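Local coordinates for HIAXHD3 (Humicola insolens, PDB 3ZXK), which removes arabinofuranose side chains, probably from xylan, as a GH43 arabinofuranosidase, and has served as scaffold for engineering endo-xylanase activity, at residues Val401-Arg406 with Trp502-Gly507. Residues are numbered along the deposited sequence; the frame is centred on the assembly and turned at random.
Sequences VLFRDR and WRYFTG. With XYP (beta-D-xylopyranose), chain C.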
loop_
_atom_site.group_PDB
_atom_site.type_symbol
_atom_site.label_atom_id
_atom_site.label_comp_id
_atom_site.label_asym_id
_atom_site.label_seq_id
_atom_site.Cartn_x
_atom_site.Cartn_y
_atom_site.Cartn_z
ATOM N N VAL A 401 -13.834 10.799 4.353
ATOM C CA VAL A 401 -14.400 9.554 3.942
ATOM C C VAL A 401 -13.614 8.360 4.475
ATOM O O VAL A 401 -12.363 8.356 4.531
ATOM C CB VAL A 401 -14.551 9.513 2.393
ATOM C CG1 VAL A 401 -13.180 9.746 1.684
ATOM C CG2 VAL A 401 -15.238 8.211 1.912
ATOM N N LEU A 402 -14.379 7.356 4.898
ATOM C CA LEU A 402 -13.879 6.017 5.169
ATOM C C LEU A 402 -13.989 5.319 3.816
ATOM O O LEU A 402 -15.101 4.944 3.385
ATOM C CB LEU A 402 -14.758 5.346 6.222
ATOM C CG LEU A 402 -14.228 3.938 6.487
ATOM C CD1 LEU A 402 -12.978 3.955 7.355
ATOM C CD2 LEU A 402 -15.269 3.083 7.158
ATOM N N PHE A 403 -12.853 5.227 3.110
ATOM C CA PHE A 403 -12.879 4.962 1.681
ATOM C C PHE A 403 -12.524 3.525 1.333
ATOM O O PHE A 403 -11.483 3.021 1.706
ATOM C CB PHE A 403 -11.925 5.935 0.939
ATOM C CG PHE A 403 -12.082 5.892 -0.560
ATOM C CD1 PHE A 403 -13.139 6.567 -1.196
ATOM C CD2 PHE A 403 -11.185 5.169 -1.343
ATOM C CE1 PHE A 403 -13.288 6.495 -2.589
ATOM C CE2 PHE A 403 -11.337 5.092 -2.731
ATOM C CZ PHE A 403 -12.384 5.760 -3.355
ATOM N N ARG A 404 -13.417 2.893 0.587
ATOM C CA ARG A 404 -13.233 1.567 0.014
ATOM C C ARG A 404 -14.466 1.323 -0.868
ATOM O O ARG A 404 -15.255 2.245 -1.141
ATOM C CB ARG A 404 -13.076 0.495 1.101
ATOM C CG ARG A 404 -12.230 -0.682 0.673
ATOM C CD ARG A 404 -12.362 -1.864 1.619
ATOM N NE ARG A 404 -11.479 -2.975 1.271
ATOM C CZ ARG A 404 -11.873 -4.180 0.838
ATOM N NH1 ARG A 404 -13.155 -4.460 0.604
ATOM N NH2 ARG A 404 -10.963 -5.131 0.641
ATOM N N ASP A 405 -14.657 0.076 -1.291
ATOM C CA ASP A 405 -15.808 -0.285 -2.132
ATOM C C ASP A 405 -17.168 -0.232 -1.399
ATOM O O ASP A 405 -18.192 -0.176 -2.057
ATOM C CB ASP A 405 -15.620 -1.668 -2.761
ATOM C CG ASP A 405 -15.395 -2.768 -1.737
ATOM O OD1 ASP A 405 -14.802 -2.509 -0.668
ATOM O OD2 ASP A 405 -15.796 -3.909 -2.033
ATOM N N ARG A 406 -17.169 -0.287 -0.067
ATOM C CA ARG A 406 -18.357 0.056 0.748
ATOM C C ARG A 406 -17.926 1.181 1.656
ATOM O O ARG A 406 -17.129 0.977 2.564
ATOM C CB ARG A 406 -18.831 -1.128 1.596
ATOM C CG ARG A 406 -20.217 -0.910 2.207
ATOM C CD ARG A 406 -20.404 -1.677 3.495
ATOM N NE ARG A 406 -20.609 -3.094 3.195
ATOM C CZ ARG A 406 -20.699 -4.047 4.109
ATOM N NH1 ARG A 406 -20.645 -3.727 5.407
ATOM N NH2 ARG A 406 -20.869 -5.305 3.724
ATOM N N TRP A 502 -12.422 -9.458 0.455
ATOM C CA TRP A 502 -11.075 -9.262 -0.062
ATOM C C TRP A 502 -11.045 -8.783 -1.476
ATOM O O TRP A 502 -10.001 -8.402 -1.942
ATOM C CB TRP A 502 -10.261 -10.546 0.088
ATOM C CG TRP A 502 -10.813 -11.733 -0.651
ATOM C CD1 TRP A 502 -11.594 -12.763 -0.147
ATOM C CD2 TRP A 502 -10.611 -12.068 -2.070
ATOM N NE1 TRP A 502 -11.903 -13.679 -1.139
ATOM C CE2 TRP A 502 -11.335 -13.317 -2.314
ATOM C CE3 TRP A 502 -9.920 -11.471 -3.129
ATOM C CZ2 TRP A 502 -11.338 -13.937 -3.564
ATOM C CZ3 TRP A 502 -9.948 -12.089 -4.381
ATOM C CH2 TRP A 502 -10.639 -13.292 -4.593
ATOM N N ARG A 503 -12.177 -8.774 -2.183
ATOM C CA ARG A 503 -12.144 -8.540 -3.633
ATOM C C ARG A 503 -11.578 -7.200 -4.123
ATOM O O ARG A 503 -10.937 -7.152 -5.177
ATOM C CB ARG A 503 -13.505 -8.848 -4.265
ATOM C CG ARG A 503 -13.910 -10.308 -4.078
ATOM C CD ARG A 503 -15.020 -10.762 -5.006
ATOM N NE ARG A 503 -15.337 -12.173 -4.778
ATOM C CZ ARG A 503 -14.757 -13.202 -5.397
ATOM N NH1 ARG A 503 -13.813 -13.000 -6.307
ATOM N NH2 ARG A 503 -15.130 -14.447 -5.109
ATOM N N TYR A 504 -11.764 -6.135 -3.343
ATOM C CA TYR A 504 -11.151 -4.836 -3.668
ATOM C C TYR A 504 -9.644 -4.808 -3.368
ATOM O O TYR A 504 -8.947 -3.894 -3.785
ATOM C CB TYR A 504 -11.893 -3.750 -2.887
ATOM C CG TYR A 504 -11.522 -2.324 -3.224
ATOM C CD1 TYR A 504 -12.036 -1.712 -4.369
ATOM C CD2 TYR A 504 -10.683 -1.578 -2.385
ATOM C CE1 TYR A 504 -11.725 -0.400 -4.692
ATOM C CE2 TYR A 504 -10.369 -0.255 -2.685
ATOM C CZ TYR A 504 -10.878 0.336 -3.834
ATOM O OH TYR A 504 -10.534 1.646 -4.120
ATOM N N PHE A 505 -9.197 -5.785 -2.597
ATOM C CA PHE A 505 -7.797 -6.005 -2.204
ATOM C C PHE A 505 -7.256 -4.989 -1.211
ATOM O O PHE A 505 -6.822 -5.371 -0.125
ATOM C CB PHE A 505 -6.860 -6.184 -3.414
ATOM C CG PHE A 505 -7.060 -7.482 -4.154
ATOM C CD1 PHE A 505 -6.652 -8.696 -3.604
ATOM C CD2 PHE A 505 -7.669 -7.483 -5.401
ATOM C CE1 PHE A 505 -6.839 -9.889 -4.304
ATOM C CE2 PHE A 505 -7.879 -8.672 -6.099
ATOM C CZ PHE A 505 -7.461 -9.875 -5.551
ATOM N N THR A 506 -7.271 -3.711 -1.564
ATOM C CA THR A 506 -6.783 -2.665 -0.671
ATOM C C THR A 506 -7.653 -2.591 0.592
ATOM O O THR A 506 -8.842 -2.849 0.536
ATOM C CB THR A 506 -6.864 -1.320 -1.426
ATOM O OG1 THR A 506 -6.070 -1.434 -2.605
ATOM C CG2 THR A 506 -6.333 -0.132 -0.578
ATOM N N GLY A 507 -7.066 -2.257 1.730
ATOM C CA GLY A 507 -7.847 -2.077 2.944
ATOM C C GLY A 507 -8.604 -0.764 2.983
ATOM O O GLY A 507 -8.490 0.072 2.073
HETATM O O1 XYP C . -10.631 -18.771 -0.813
HETATM C C1 XYP C . -9.507 -18.208 -1.500
HETATM C C2 XYP C . -9.463 -18.644 -2.970
HETATM C C3 XYP C . -8.215 -18.053 -3.628
HETATM C C4 XYP C . -8.255 -16.532 -3.496
HETATM C C5 XYP C . -8.476 -16.107 -2.036
HETATM O O2 XYP C . -9.443 -20.069 -3.094
HETATM O O3 XYP C . -8.127 -18.425 -5.013
HETATM O O4 XYP C . -7.043 -15.979 -4.034
HETATM O O5 XYP C . -9.597 -16.780 -1.438
HETATM O O HOH W 1 -9.298 1.944 0.115
HETATM O O HOH W 2 -14.196 -5.989 -1.683
#
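Arg404, just past the end of strand 396-403, reaches into the loop 502-507 and supplies both direct hydrogen bonds of the contact. Its CG lies anti to the backbone N (chi1 -151°) and the chain runs extended to NE, which donates to Thr506 O at 2.7 Å, in the plane of the carbonyl but tilted 22° out of that of the guanidinium. Arg404 NH2 adds a weak, bent bond to the same oxygen. On the other branch, Arg404 NH1 forms a salt bridge with Asp405 OD1 (2.9 Å), which probably steadies the guanidinium's rotation. Water completes the polar links: one molecule donates to Phe403 O and Gly507 O, while another donates to Asp405 OD2 (2.6 Å) and accepts from Tyr504 N and, weakly, Arg404 NH1.

Tyr504 provides the main packing surface on the loop side. Its CB sits over the centre of the guanidinium face, 3.7 Å from Arg404 CZ, and its CD2 meets Arg404 CG at 3.5 Å. The Asp405 carboxylate lies alongside, its plane only 9° from the phenol ring's, with Asp405 CG 3.8 Å from Tyr504 CB. The phenol OH approaches Phe403 CE2 and hydrogen-bonds to Tyr38. With an alanine at Arg404, Thr506 O would probably lose two donors, Asp405 its salt-bridge partner, and a gap would open beside Tyr504 CB.

Trp502 to Phe505 form a type I beta turn, from which Trp502 turns away to lay one ring face against a xylose, with C5 3.8 Å above its plane. The contact thus holds a loop of the C-terminal concanavalin A-like beta-sandwich against a strand end of that sandwich, placing Trp502 in a glycan pocket shared with the GH43 domain.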